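Local coordinates for putative hydantoin racemase (Klebsiella pneumoniae subsp. pneumoniae, PDB 3QVL), which racemises allantoin and probably interconverts the D and L forms of 5-monosubstituted hydantoins, at residues 26-31 / 209-213; 42-46 / 146-150; 90-94 / 218-222; 138-142 / 172-176; 143-147 / 158-162. All coordinates share one frame; numbering follows the deposited sequence.

Contact 1 (26-31 / 209-213); sequences VAAPGT and KMVES
The Glu212 carboxylate is the one flat side-chain group between these segments, and residues 26-31 wrap one of its oxygens. Off one face sits the methyl of Ala28, its CB 3.4 Å from Glu212 OE2. The donors approach that oxygen from its syn and anti sides. Ala28 N reaches Glu212 OE2 on the syn side at 2.8 Å with a nearly straight N-H (160°), tilted 16° out of the carboxylate plane, while Thr31 OG1 donates to the anti side of the same Glu212 OE2 at 2.7 Å, tilted 28°. Both donors lie to the same side of that plane as the Ala28 methyl. The other oxygen, Glu212 OE1, turns its syn lone pair to Lys209 NZ in a 2.7 Å salt bridge one helical turn back. Three bonds on two oxygens therefore fix the rotation of the group.

Lys209 gets there through a chain folded at chi2 and chi3, which swings its amine round towards the loop. Lys209 NZ then donates to Val26 O at 2.9 Å, and its CD passes Val26 CG2 at 4.1 Å. One ammonium thus ties a helix carboxylate to a loop carbonyl, and the ion pair probably favours the ionised form of both partners. Val26 also packs on Leu217 of the second subunit, so the contact borders an interface.

Ala28 to Thr31 form a type II beta turn closed by Thr31 N to Ala28 O. This turn is the return from helix 13-26 to strand 31-36 in a beta-alpha-beta crossover, fastened here to helix 203-216.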
loop_
_atom_site.group_PDB
_atom_site.type_symbol
_atom_site.label_atom_id
_atom_site.label_comp_id
_atom_site.label_asym_id
_atom_site.label_seq_id
_atom_site.Cartn_x
_atom_site.Cartn_y
_atom_site.Cartn_z
ATOM N N VAL A 26 -36.306 -6.173 4.721
ATOM C CA VAL A 26 -35.541 -5.634 5.852
ATOM C C VAL A 26 -35.881 -4.177 6.180
ATOM O O VAL A 26 -35.381 -3.627 7.166
ATOM C CB VAL A 26 -34.009 -5.761 5.628
ATOM C CG1 VAL A 26 -33.606 -7.220 5.447
ATOM C CG2 VAL A 26 -33.563 -4.913 4.442
ATOM N N ALA A 27 -36.722 -3.564 5.349
ATOM C CA ALA A 27 -37.105 -2.160 5.507
ATOM C C ALA A 27 -37.738 -1.888 6.868
ATOM O O ALA A 27 -38.593 -2.648 7.330
ATOM C CB ALA A 27 -38.045 -1.736 4.387
ATOM N N ALA A 28 -37.298 -0.804 7.506
ATOM C CA ALA A 28 -37.826 -0.383 8.803
ATOM C C ALA A 28 -39.277 0.090 8.673
ATOM O O ALA A 28 -39.697 0.492 7.585
ATOM C CB ALA A 28 -36.953 0.720 9.391
ATOM N N PRO A 29 -40.055 0.026 9.774
ATOM C CA PRO A 29 -41.410 0.579 9.747
ATOM C C PRO A 29 -41.403 2.043 9.311
ATOM O O PRO A 29 -40.623 2.841 9.836
ATOM C CB PRO A 29 -41.864 0.457 11.205
ATOM C CG PRO A 29 -41.104 -0.700 11.732
ATOM C CD PRO A 29 -39.766 -0.653 11.053
ATOM N N GLY A 30 -42.252 2.377 8.344
ATOM C CA GLY A 30 -42.317 3.734 7.804
ATOM C C GLY A 30 -41.510 3.935 6.532
ATOM O O GLY A 30 -41.587 4.994 5.905
ATOM N N THR A 31 -40.732 2.921 6.153
ATOM C CA THR A 31 -39.919 2.980 4.940
ATOM C C THR A 31 -40.656 2.389 3.740
ATOM O O THR A 31 -41.126 1.250 3.784
ATOM C CB THR A 31 -38.552 2.273 5.122
ATOM O OG1 THR A 31 -37.779 2.967 6.109
ATOM C CG2 THR A 31 -37.764 2.241 3.813
ATOM N N LYS A 209 -30.424 -0.358 4.696
ATOM C CA LYS A 209 -30.189 -0.018 6.099
ATOM C C LYS A 209 -29.226 1.159 6.257
ATOM O O LYS A 209 -29.359 1.945 7.197
ATOM C CB LYS A 209 -29.683 -1.231 6.892
ATOM C CG LYS A 209 -30.577 -2.484 6.843
ATOM C CD LYS A 209 -32.066 -2.198 7.058
ATOM C CE LYS A 209 -32.402 -1.903 8.510
ATOM N NZ LYS A 209 -33.858 -1.614 8.670
ATOM N N MET A 210 -28.269 1.278 5.336
ATOM C CA MET A 210 -27.323 2.399 5.342
ATOM C C MET A 210 -28.013 3.721 5.017
ATOM O O MET A 210 -27.746 4.738 5.662
ATOM C CB MET A 210 -26.152 2.152 4.383
ATOM C CG MET A 210 -25.195 1.030 4.792
ATOM S SD MET A 210 -24.570 1.125 6.487
ATOM C CE MET A 210 -25.755 0.081 7.343
ATOM N N VAL A 211 -28.898 3.696 4.021
ATOM C CA VAL A 211 -29.692 4.871 3.657
ATOM C C VAL A 211 -30.578 5.296 4.830
ATOM O O VAL A 211 -30.594 6.471 5.202
ATOM C CB VAL A 211 -30.547 4.631 2.382
ATOM C CG1 VAL A 211 -31.448 5.827 2.105
ATOM C CG2 VAL A 211 -29.656 4.364 1.178
ATOM N N GLU A 212 -31.292 4.333 5.414
ATOM C CA GLU A 212 -32.136 4.580 6.587
ATOM C C GLU A 212 -31.339 5.179 7.743
ATOM O O GLU A 212 -31.805 6.105 8.410
ATOM C CB GLU A 212 -32.815 3.290 7.051
ATOM C CG GLU A 212 -33.980 2.841 6.184
ATOM C CD GLU A 212 -34.542 1.494 6.603
ATOM O OE1 GLU A 212 -33.816 0.717 7.256
ATOM O OE2 GLU A 212 -35.710 1.208 6.277
ATOM N N SER A 213 -30.139 4.644 7.968
ATOM C CA SER A 213 -29.249 5.124 9.023
ATOM C C SER A 213 -28.817 6.571 8.793
ATOM O O SER A 213 -28.906 7.395 9.703
ATOM C CB SER A 213 -28.024 4.217 9.148
ATOM O OG SER A 213 -28.400 2.914 9.559
#

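Contact 2 (42-46 / 146-150); sequences VPSIE and LPVLA. With 5HY ([(4R)-2,5-dioxoimidazolidin-4-yl]acetic acid), chain C.
Val148 wedges between Glu46 and Ser44 where two loops close over the bound hydantoin. Each loop follows the edge strand of one of the two parallel sheets, 31-36 and 138-143, so the ligand lies in the cleft between the halves of the Asp/Glu racemase fold. Packing is tight on this inner side: Glu46 CG slides past Val148 CG2 at 3.6 Å, and Ser44 CB rests against Leu149 CG at 3.7 Å. With Val148 CG1 anti to its own nitrogen (chi1 164°), both methyls face the ligand, CG1 beside carboxylate oxygen OD2 at 3.3 Å.

Polar bonds brace the same region. Val148 N, near the start of the short 3-10 segment, donates to the anti side of Glu46 OE2 at 3.0 Å. A water joins this oxygen, Ser44 OG and Leu149 N, giving OE2 a second donor. The other oxygen, Glu46 OE1, is bridged to Lys233 of the third subunit, so a neighbouring chain helps to position the glutamate.

The outer side is looser. Pro43 CB and Leu149 CD1 stand 4.3 Å apart, and Pro147, beside Glu46, is exposed to solvent.

On the ligand side, Ile45 turns its backbone to the hydantoin: its N donates to OAB at 2.9 Å, and ring N of the ligand returns an almost linear 2.9 Å bond (177°) to Ile45 O.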
loop_
_atom_site.group_PDB
_atom_site.type_symbol
_atom_site.label_atom_id
_atom_site.label_comp_id
_atom_site.label_asym_id
_atom_site.label_seq_id
_atom_site.Cartn_x
_atom_site.Cartn_y
_atom_site.Cartn_z
ATOM N N VAL A 42 -28.948 -2.293 -20.537
ATOM C CA VAL A 42 -28.445 -3.648 -20.711
ATOM C C VAL A 42 -29.161 -4.607 -19.740
ATOM O O VAL A 42 -29.364 -4.259 -18.579
ATOM C CB VAL A 42 -26.890 -3.666 -20.543
ATOM C CG1 VAL A 42 -26.463 -3.377 -19.097
ATOM C CG2 VAL A 42 -26.294 -4.955 -21.045
ATOM N N PRO A 43 -29.575 -5.800 -20.223
ATOM C CA PRO A 43 -30.299 -6.769 -19.385
ATOM C C PRO A 43 -29.499 -7.297 -18.189
ATOM O O PRO A 43 -30.085 -7.620 -17.156
ATOM C CB PRO A 43 -30.613 -7.910 -20.359
ATOM C CG PRO A 43 -30.618 -7.266 -21.697
ATOM C CD PRO A 43 -29.529 -6.241 -21.630
ATOM N N SER A 44 -28.181 -7.392 -18.341
ATOM C CA SER A 44 -27.291 -7.771 -17.243
ATOM C C SER A 44 -25.922 -7.127 -17.424
ATOM O O SER A 44 -25.501 -6.847 -18.548
ATOM C CB SER A 44 -27.160 -9.294 -17.131
ATOM O OG SER A 44 -26.503 -9.843 -18.258
ATOM N N ILE A 45 -25.234 -6.897 -16.311
ATOM C CA ILE A 45 -23.942 -6.218 -16.330
ATOM C C ILE A 45 -22.811 -7.228 -16.140
ATOM O O ILE A 45 -22.644 -7.799 -15.059
ATOM C CB ILE A 45 -23.881 -5.090 -15.276
ATOM C CG1 ILE A 45 -25.043 -4.112 -15.486
ATOM C CG2 ILE A 45 -22.552 -4.352 -15.361
ATOM C CD1 ILE A 45 -25.520 -3.435 -14.222
ATOM N N GLU A 46 -22.048 -7.439 -17.210
ATOM C CA GLU A 46 -21.028 -8.485 -17.257
ATOM C C GLU A 46 -19.722 -7.972 -17.859
ATOM O O GLU A 46 -19.144 -8.604 -18.747
ATOM C CB GLU A 46 -21.540 -9.685 -18.060
ATOM C CG GLU A 46 -22.773 -10.359 -17.472
ATOM C CD GLU A 46 -23.331 -11.455 -18.359
ATOM O OE1 GLU A 46 -23.458 -11.234 -19.582
ATOM O OE2 GLU A 46 -23.655 -12.537 -17.827
ATOM N N LEU A 146 -21.130 -18.767 -14.217
ATOM C CA LEU A 146 -22.379 -18.766 -14.972
ATOM C C LEU A 146 -22.724 -17.337 -15.386
ATOM O O LEU A 146 -22.257 -16.387 -14.753
ATOM C CB LEU A 146 -23.521 -19.366 -14.142
ATOM C CG LEU A 146 -23.560 -20.879 -13.897
ATOM C CD1 LEU A 146 -24.729 -21.223 -12.990
ATOM C CD2 LEU A 146 -23.652 -21.667 -15.201
ATOM N N PRO A 147 -23.530 -17.174 -16.456
ATOM C CA PRO A 147 -24.032 -15.841 -16.790
ATOM C C PRO A 147 -24.834 -15.259 -15.631
ATOM O O PRO A 147 -25.453 -16.007 -14.873
ATOM C CB PRO A 147 -24.951 -16.102 -17.986
ATOM C CG PRO A 147 -24.422 -17.344 -18.602
ATOM C CD PRO A 147 -23.937 -18.180 -17.457
ATOM N N VAL A 148 -24.806 -13.937 -15.496
ATOM C CA VAL A 148 -25.508 -13.236 -14.418
ATOM C C VAL A 148 -26.987 -13.633 -14.326
ATOM O O VAL A 148 -27.506 -13.879 -13.233
ATOM C CB VAL A 148 -25.347 -11.696 -14.562
ATOM C CG1 VAL A 148 -26.357 -10.945 -13.707
ATOM C CG2 VAL A 148 -23.929 -11.280 -14.198
ATOM N N LEU A 149 -27.647 -13.727 -15.478
ATOM C CA LEU A 149 -29.081 -14.016 -15.534
ATOM C C LEU A 149 -29.452 -15.474 -15.233
ATOM O O LEU A 149 -30.639 -15.805 -15.152
ATOM C CB LEU A 149 -29.672 -13.566 -16.877
ATOM C CG LEU A 149 -29.673 -12.054 -17.136
ATOM C CD1 LEU A 149 -30.089 -11.748 -18.562
ATOM C CD2 LEU A 149 -30.568 -11.314 -16.145
ATOM N N ALA A 150 -28.447 -16.331 -15.056
ATOM C CA ALA A 150 -28.671 -17.720 -14.643
ATOM C C ALA A 150 -29.340 -17.796 -13.270
ATOM O O ALA A 150 -30.018 -18.776 -12.956
ATOM C CB ALA A 150 -27.366 -18.506 -14.646
HETATM C C 5HY C . -24.994 -7.388 -10.495
HETATM N N 5HY C . -24.182 -7.537 -12.643
HETATM O O 5HY C . -25.103 -7.335 -9.272
HETATM C CA 5HY C . -23.682 -7.493 -11.263
HETATM C CB 5HY C . -22.870 -8.754 -10.893
HETATM C CG 5HY C . -23.644 -10.083 -10.881
HETATM O OAB 5HY C . -26.219 -7.390 -13.610
HETATM N NAF 5HY C . -26.005 -7.332 -11.359
HETATM C CAI 5HY C . -25.513 -7.411 -12.602
HETATM O OD1 5HY C . -22.953 -11.120 -10.797
HETATM O OD2 5HY C . -24.892 -10.052 -10.936
HETATM O O HOH W 1 -26.356 -12.646 -17.989
#

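Contact 3 (90-94 / 218-222); sequences AQGPV and GLATS
Pro93 lays the CD end of its ring beside Ala220, with Pro93 CD 4.2 Å from Ala220 CB. The same methyl extends to the carbonyl before the glycine, Ala220 CB meeting Gln91 O at 3.6 Å. Thr221 comes in alongside the proline: its OG1 lies 3.7 Å from Pro93 CA, put there by a torsion that sets OG1 beside the threonine's own N (chi1 -53°).

Three waters carry the polar traffic. One donates to Gln91 O and Thr221 O, at 2.6 Å from the former. The other two meet at Thr221 OG1, reached at 2.6 Å by the water that lies 2.7 Å from Gly92 O and at 2.7 Å by the one that accepts from Val94 N.

The touching parts of the two segments run at 88° to each other. Residues 90-94 lead from helix 83-89 into the edge strand 94-96, while 218-222 leave helix 203-216 through the Schellman motif at Gly218. Beyond, Ser222 is hydrogen-bonded to Gly176 of the second subunit.

Thr221 N, buried here, has no polar partner in the model. Direct contact is modest van der Waals packing without a direct polar bond between the segments, and the polar matching between the loops rests on water, with one threonine hydroxyl linking two backbone groups.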
loop_
_atom_site.group_PDB
_atom_site.type_symbol
_atom_site.label_atom_id
_atom_site.label_comp_id
_atom_site.label_asym_id
_atom_site.label_seq_id
_atom_site.Cartn_x
_atom_site.Cartn_y
_atom_site.Cartn_z
ATOM N N ALA A 90 -27.707 13.488 -7.044
ATOM C CA ALA A 90 -28.707 13.338 -5.985
ATOM C C ALA A 90 -28.443 14.247 -4.787
ATOM O O ALA A 90 -27.299 14.616 -4.514
ATOM C CB ALA A 90 -28.795 11.887 -5.536
ATOM N N GLN A 91 -29.516 14.605 -4.085
ATOM C CA GLN A 91 -29.414 15.335 -2.825
ATOM C C GLN A 91 -29.293 14.350 -1.664
ATOM O O GLN A 91 -28.408 14.484 -0.817
ATOM C CB GLN A 91 -30.617 16.263 -2.626
ATOM C CG GLN A 91 -30.592 17.032 -1.306
ATOM C CD GLN A 91 -31.547 18.212 -1.278
ATOM O OE1 GLN A 91 -32.593 18.205 -1.930
ATOM N NE2 GLN A 91 -31.188 19.237 -0.513
ATOM N N GLY A 92 -30.189 13.365 -1.633
ATOM C CA GLY A 92 -30.136 12.294 -0.643
ATOM C C GLY A 92 -28.950 11.377 -0.891
ATOM O O GLY A 92 -28.417 11.343 -2.005
ATOM N N PRO A 93 -28.525 10.629 0.144
ATOM C CA PRO A 93 -27.372 9.736 0.014
ATOM C C PRO A 93 -27.594 8.617 -1.005
ATOM O O PRO A 93 -28.723 8.155 -1.190
ATOM C CB PRO A 93 -27.222 9.148 1.421
ATOM C CG PRO A 93 -28.563 9.302 2.048
ATOM C CD PRO A 93 -29.103 10.580 1.499
ATOM N N VAL A 94 -26.512 8.213 -1.666
ATOM C CA VAL A 94 -26.537 7.110 -2.625
ATOM C C VAL A 94 -25.549 6.042 -2.165
ATOM O O VAL A 94 -24.358 6.320 -2.004
ATOM C CB VAL A 94 -26.180 7.570 -4.061
ATOM C CG1 VAL A 94 -26.361 6.427 -5.048
ATOM C CG2 VAL A 94 -27.029 8.764 -4.482
ATOM N N GLY A 218 -29.536 12.465 10.011
ATOM C CA GLY A 218 -29.629 13.783 9.390
ATOM C C GLY A 218 -28.418 14.072 8.522
ATOM O O GLY A 218 -27.953 15.211 8.449
ATOM N N LEU A 219 -27.907 13.028 7.874
ATOM C CA LEU A 219 -26.730 13.141 7.020
ATOM C C LEU A 219 -27.058 12.824 5.567
ATOM O O LEU A 219 -27.789 11.874 5.272
ATOM C CB LEU A 219 -25.605 12.224 7.515
ATOM C CG LEU A 219 -24.964 12.501 8.880
ATOM C CD1 LEU A 219 -24.104 11.320 9.306
ATOM C CD2 LEU A 219 -24.144 13.789 8.876
ATOM N N ALA A 220 -26.513 13.638 4.671
ATOM C CA ALA A 220 -26.650 13.437 3.234
ATOM C C ALA A 220 -25.315 13.727 2.558
ATOM O O ALA A 220 -24.369 14.174 3.212
ATOM C CB ALA A 220 -27.746 14.337 2.675
ATOM N N THR A 221 -25.241 13.466 1.255
ATOM C CA THR A 221 -24.028 13.699 0.474
ATOM C C THR A 221 -23.533 15.136 0.627
ATOM O O THR A 221 -24.314 16.086 0.525
ATOM C CB THR A 221 -24.260 13.385 -1.021
ATOM O OG1 THR A 221 -24.790 12.062 -1.152
ATOM C CG2 THR A 221 -22.960 13.483 -1.815
ATOM N N SER A 222 -22.236 15.279 0.891
ATOM C CA SER A 222 -21.602 16.588 0.975
ATOM C C SER A 222 -21.638 17.280 -0.379
ATOM O O SER A 222 -21.223 16.706 -1.390
ATOM C CB SER A 222 -20.154 16.458 1.442
ATOM O OG SER A 222 -19.540 17.732 1.536
HETATM O O HOH W 2 -26.846 16.531 -0.196
HETATM O O HOH W 3 -26.217 12.078 -3.324
HETATM O O HOH W 4 -24.090 9.460 -0.699
#

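Contact 4 (138-142 / 172-176); sequences CAALH and EDGSG
His142 and Asp173 approach from opposite directions in a His-carboxylate hydrogen bond beside the parallel sheet that has 138-143 as an edge strand, where this strand and the exit of helix 157-172 meet within a beta-alpha-beta crossover. His142 NE2 donates to Asp173 OD2 at 2.6 Å with the N-H at 166°. The acceptor lies in the imidazole plane, and the nitrogen reaches OD2 on its syn side, slightly out of the carboxylate plane. Ring and carboxylate are twisted 33° apart, so the pairing is edge to edge without being coplanar. On both residues CG stands anti to the carbonyl carbon, and with these torsions NE2 and OD2 come to face each other.

Asp173 OD2 has further company. Ala140 CB touches it at 3.4 Å, and Ser113 OG of the neighbouring strand 112-116 supplies a second hydrogen bond. Two bonds on one oxygen hold the carboxylate's rotation and may favour its charged form. Ser113 also bonds Ser175 OG.

Nearer the start of the strand the meeting is apolar: Ala139 CB sits against Ser175 CB at 3.9 Å and Asp173 O at 3.7 Å. Gly174, between Asp173 and Ser175, turns the chain out of the helix with positive phi. A water bridges the two backbones, donating to Ala139 O at 3.1 Å and to Asp173 O at 2.7 Å.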
loop_
_atom_site.group_PDB
_atom_site.type_symbol
_atom_site.label_atom_id
_atom_site.label_comp_id
_atom_site.label_asym_id
_atom_site.label_seq_id
_atom_site.Cartn_x
_atom_site.Cartn_y
_atom_site.Cartn_z
ATOM N N CYS A 138 -10.355 -8.667 2.409
ATOM C CA CYS A 138 -10.881 -9.704 1.526
ATOM C C CYS A 138 -9.888 -10.851 1.366
ATOM O O CYS A 138 -8.814 -10.681 0.785
ATOM C CB CYS A 138 -11.260 -9.129 0.160
ATOM S SG CYS A 138 -12.043 -10.329 -0.947
ATOM N N ALA A 139 -10.264 -12.015 1.891
ATOM C CA ALA A 139 -9.422 -13.208 1.846
ATOM C C ALA A 139 -9.321 -13.792 0.439
ATOM O O ALA A 139 -8.240 -14.201 0.011
ATOM C CB ALA A 139 -9.937 -14.258 2.824
ATOM N N ALA A 140 -10.449 -13.826 -0.271
ATOM C CA ALA A 140 -10.510 -14.380 -1.625
ATOM C C ALA A 140 -11.742 -13.902 -2.390
ATOM O O ALA A 140 -12.739 -13.490 -1.794
ATOM C CB ALA A 140 -10.475 -15.909 -1.581
ATOM N N LEU A 141 -11.654 -13.962 -3.716
ATOM C CA LEU A 141 -12.779 -13.665 -4.596
ATOM C C LEU A 141 -13.034 -14.871 -5.489
ATOM O O LEU A 141 -12.098 -15.439 -6.057
ATOM C CB LEU A 141 -12.499 -12.430 -5.459
ATOM C CG LEU A 141 -12.271 -11.063 -4.809
ATOM C CD1 LEU A 141 -10.804 -10.869 -4.448
ATOM C CD2 LEU A 141 -12.718 -9.974 -5.765
ATOM N N HIS A 142 -14.300 -15.262 -5.601
ATOM C CA HIS A 142 -14.677 -16.422 -6.400
ATOM C C HIS A 142 -15.845 -16.115 -7.327
ATOM O O HIS A 142 -16.674 -15.252 -7.035
ATOM C CB HIS A 142 -15.062 -17.599 -5.503
ATOM C CG HIS A 142 -14.076 -17.893 -4.415
ATOM N ND1 HIS A 142 -12.795 -18.337 -4.666
ATOM C CD2 HIS A 142 -14.195 -17.827 -3.068
ATOM C CE1 HIS A 142 -12.164 -18.520 -3.520
ATOM N NE2 HIS A 142 -12.991 -18.218 -2.536
ATOM N N GLU A 172 -11.644 -23.157 3.024
ATOM C CA GLU A 172 -10.329 -22.941 2.411
ATOM C C GLU A 172 -9.726 -21.547 2.601
ATOM O O GLU A 172 -8.515 -21.419 2.787
ATOM C CB GLU A 172 -10.385 -23.255 0.911
ATOM C CG GLU A 172 -10.654 -24.716 0.571
ATOM C CD GLU A 172 -10.830 -24.955 -0.921
ATOM O OE1 GLU A 172 -10.782 -23.982 -1.706
ATOM O OE2 GLU A 172 -11.023 -26.125 -1.311
ATOM N N ASP A 173 -10.564 -20.513 2.548
ATOM C CA ASP A 173 -10.082 -19.130 2.425
ATOM C C ASP A 173 -9.488 -18.512 3.689
ATOM O O ASP A 173 -8.663 -17.600 3.604
ATOM C CB ASP A 173 -11.191 -18.219 1.891
ATOM C CG ASP A 173 -11.677 -18.625 0.510
ATOM O OD1 ASP A 173 -11.097 -19.550 -0.101
ATOM O OD2 ASP A 173 -12.648 -18.007 0.032
ATOM N N GLY A 174 -9.912 -18.997 4.854
ATOM C CA GLY A 174 -9.528 -18.386 6.124
ATOM C C GLY A 174 -10.312 -17.110 6.376
ATOM O O GLY A 174 -9.777 -16.134 6.907
ATOM N N SER A 175 -11.584 -17.126 5.982
ATOM C CA SER A 175 -12.488 -15.994 6.180
ATOM C C SER A 175 -13.633 -16.374 7.118
ATOM O O SER A 175 -13.920 -17.558 7.313
ATOM C CB SER A 175 -13.034 -15.503 4.836
ATOM O OG SER A 175 -13.696 -16.543 4.142
ATOM N N GLY A 176 -14.282 -15.364 7.692
ATOM C CA GLY A 176 -15.370 -15.578 8.644
ATOM C C GLY A 176 -16.750 -15.229 8.115
ATOM O O GLY A 176 -17.758 -15.555 8.741
HETATM O O HOH W 5 -7.316 -16.754 1.416
#

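Contact 5 (143-147 / 158-162); sequences AIDLP and AQEKV
Ile144 is the principal bump. Its side chain drops into the hollow that Ala158, Lys161 and Val162 leave on the face of helix 157-172. The tip, Ile144 CD1, reaches into this hollow, lying between Ala158 CB at 4.0 Å and Val162 CG2 at 4.1 Å, residues one turn apart, and against Ala158 O at 3.7 Å. The second branch, Ile144 CG2, presses further along the helix, 3.7 Å from Lys161 O. This split depends on chi1 of 60°, which tucks CG1 between the backbone N and carbonyl carbon and spreads the two branches along the helix. Closer to the main chain, CB of Ile144 and CB of Lys161 abut at 4.0 Å.

Leu146 supplies a smaller bump beside the first. Its CD1 nestles in the notch between Ala158 and the aliphatic stem of Lys161, 3.9 Å from Ala158 CB and 3.7 Å from Lys161 CD. The leucine and lysine side chains cross at about a right angle, and CD1 makes the closest approach. Leu151 flanks Ala158 and Met185 flanks Val162, extending the apolar surroundings.

Lys161 runs out over the loop and then bends at its last torsion (chi4 -77°), bringing NZ to Ile144 O at 3.2 Å. The amine approaches with a C=O...N angle of 155°.

These segments join the end of strand 138-143 to the helix that follows it, a beta-alpha unit built on the sheet that this strand edges. The chemistry is mainly that of an apolar core, with the lysine playing two parts: its methylenes wall the notch, and its amine ends at the rim, satisfying a loop carbonyl.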
loop_
_atom_site.group_PDB
_atom_site.type_symbol
_atom_site.label_atom_id
_atom_site.label_comp_id
_atom_site.label_asym_id
_atom_site.label_seq_id
_atom_site.Cartn_x
_atom_site.Cartn_y
_atom_site.Cartn_z
ATOM N N ALA A 143 -15.899 -16.838 -8.442
ATOM C CA ALA A 143 -17.033 -16.784 -9.357
ATOM C C ALA A 143 -17.577 -18.192 -9.576
ATOM O O ALA A 143 -16.810 -19.156 -9.630
ATOM C CB ALA A 143 -16.622 -16.159 -10.676
ATOM N N ILE A 144 -18.899 -18.307 -9.696
ATOM C CA ILE A 144 -19.544 -19.608 -9.910
ATOM C C ILE A 144 -19.532 -20.039 -11.380
ATOM O O ILE A 144 -19.964 -21.147 -11.714
ATOM C CB ILE A 144 -20.990 -19.661 -9.332
ATOM C CG1 ILE A 144 -21.893 -18.610 -9.995
ATOM C CG2 ILE A 144 -20.965 -19.513 -7.808
ATOM C CD1 ILE A 144 -23.383 -18.862 -9.815
ATOM N N ASP A 145 -19.031 -19.151 -12.242
ATOM C CA ASP A 145 -18.850 -19.408 -13.680
ATOM C C ASP A 145 -20.159 -19.648 -14.444
ATOM O O ASP A 145 -20.284 -20.605 -15.214
ATOM C CB ASP A 145 -17.845 -20.544 -13.921
ATOM N N LEU A 146 -21.130 -18.767 -14.217
ATOM C CA LEU A 146 -22.379 -18.766 -14.972
ATOM C C LEU A 146 -22.724 -17.337 -15.386
ATOM O O LEU A 146 -22.257 -16.387 -14.753
ATOM C CB LEU A 146 -23.521 -19.366 -14.142
ATOM C CG LEU A 146 -23.560 -20.879 -13.897
ATOM C CD1 LEU A 146 -24.729 -21.223 -12.990
ATOM C CD2 LEU A 146 -23.652 -21.667 -15.201
ATOM N N PRO A 147 -23.530 -17.174 -16.456
ATOM C CA PRO A 147 -24.032 -15.841 -16.790
ATOM C C PRO A 147 -24.834 -15.259 -15.631
ATOM O O PRO A 147 -25.453 -16.007 -14.873
ATOM C CB PRO A 147 -24.951 -16.102 -17.986
ATOM C CG PRO A 147 -24.422 -17.344 -18.602
ATOM C CD PRO A 147 -23.937 -18.180 -17.457
ATOM N N ALA A 158 -27.636 -22.034 -10.348
ATOM C CA ALA A 158 -26.803 -20.938 -9.857
ATOM C C ALA A 158 -26.849 -20.844 -8.334
ATOM O O ALA A 158 -25.816 -20.667 -7.689
ATOM C CB ALA A 158 -27.226 -19.619 -10.490
ATOM N N GLN A 159 -28.050 -20.986 -7.775
ATOM C CA GLN A 159 -28.267 -20.947 -6.329
ATOM C C GLN A 159 -27.524 -22.069 -5.601
ATOM O O GLN A 159 -26.950 -21.846 -4.533
ATOM C CB GLN A 159 -29.766 -21.009 -6.009
ATOM C CG GLN A 159 -30.534 -19.706 -6.264
ATOM C CD GLN A 159 -30.808 -19.425 -7.738
ATOM O OE1 GLN A 159 -30.639 -20.291 -8.599
ATOM N NE2 GLN A 159 -31.240 -18.204 -8.032
ATOM N N GLU A 160 -27.536 -23.266 -6.186
ATOM C CA GLU A 160 -26.814 -24.411 -5.629
ATOM C C GLU A 160 -25.301 -24.220 -5.731
ATOM O O GLU A 160 -24.564 -24.574 -4.808
ATOM C CB GLU A 160 -27.254 -25.719 -6.304
ATOM C CG GLU A 160 -26.559 -26.993 -5.790
ATOM C CD GLU A 160 -26.714 -27.217 -4.287
ATOM O OE1 GLU A 160 -27.781 -26.890 -3.723
ATOM O OE2 GLU A 160 -25.761 -27.734 -3.667
ATOM N N LYS A 161 -24.851 -23.652 -6.850
ATOM C CA LYS A 161 -23.434 -23.348 -7.058
ATOM C C LYS A 161 -22.910 -22.300 -6.076
ATOM O O LYS A 161 -21.768 -22.392 -5.624
ATOM C CB LYS A 161 -23.181 -22.902 -8.499
ATOM C CG LYS A 161 -22.914 -24.046 -9.461
ATOM C CD LYS A 161 -22.738 -23.538 -10.880
ATOM C CE LYS A 161 -21.875 -24.476 -11.708
ATOM N NZ LYS A 161 -20.426 -24.324 -11.381
ATOM N N VAL A 162 -23.747 -21.314 -5.752
ATOM C CA VAL A 162 -23.410 -20.300 -4.747
ATOM C C VAL A 162 -23.218 -20.961 -3.380
ATOM O O VAL A 162 -22.210 -20.727 -2.708
ATOM C CB VAL A 162 -24.485 -19.177 -4.671
ATOM C CG1 VAL A 162 -24.259 -18.273 -3.461
ATOM C CG2 VAL A 162 -24.486 -18.350 -5.947
#

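Contact 5 is the buried one, built on methyl packing, whereas contacts 1 and 4 lie nearer the surface and rely on carboxylates. Contacts 2 and 3, partly buried, both use water as a bridge, but contact 2 also lines the ligand site. It touches contact 5, shares Leu146 and Pro147 with it, and lies on the same side of the chain's centre. Contact 4 joins strand 138-143 to the exit of helix 157-172, contact 5 the following loop to the helix's first turns. Contacts 1 and 3 draw on helix 203-216 and the segment after it, their centres about 15 Å apart. Contacts 1, 3 and 4 all reach the second subunit, contact 2 the third.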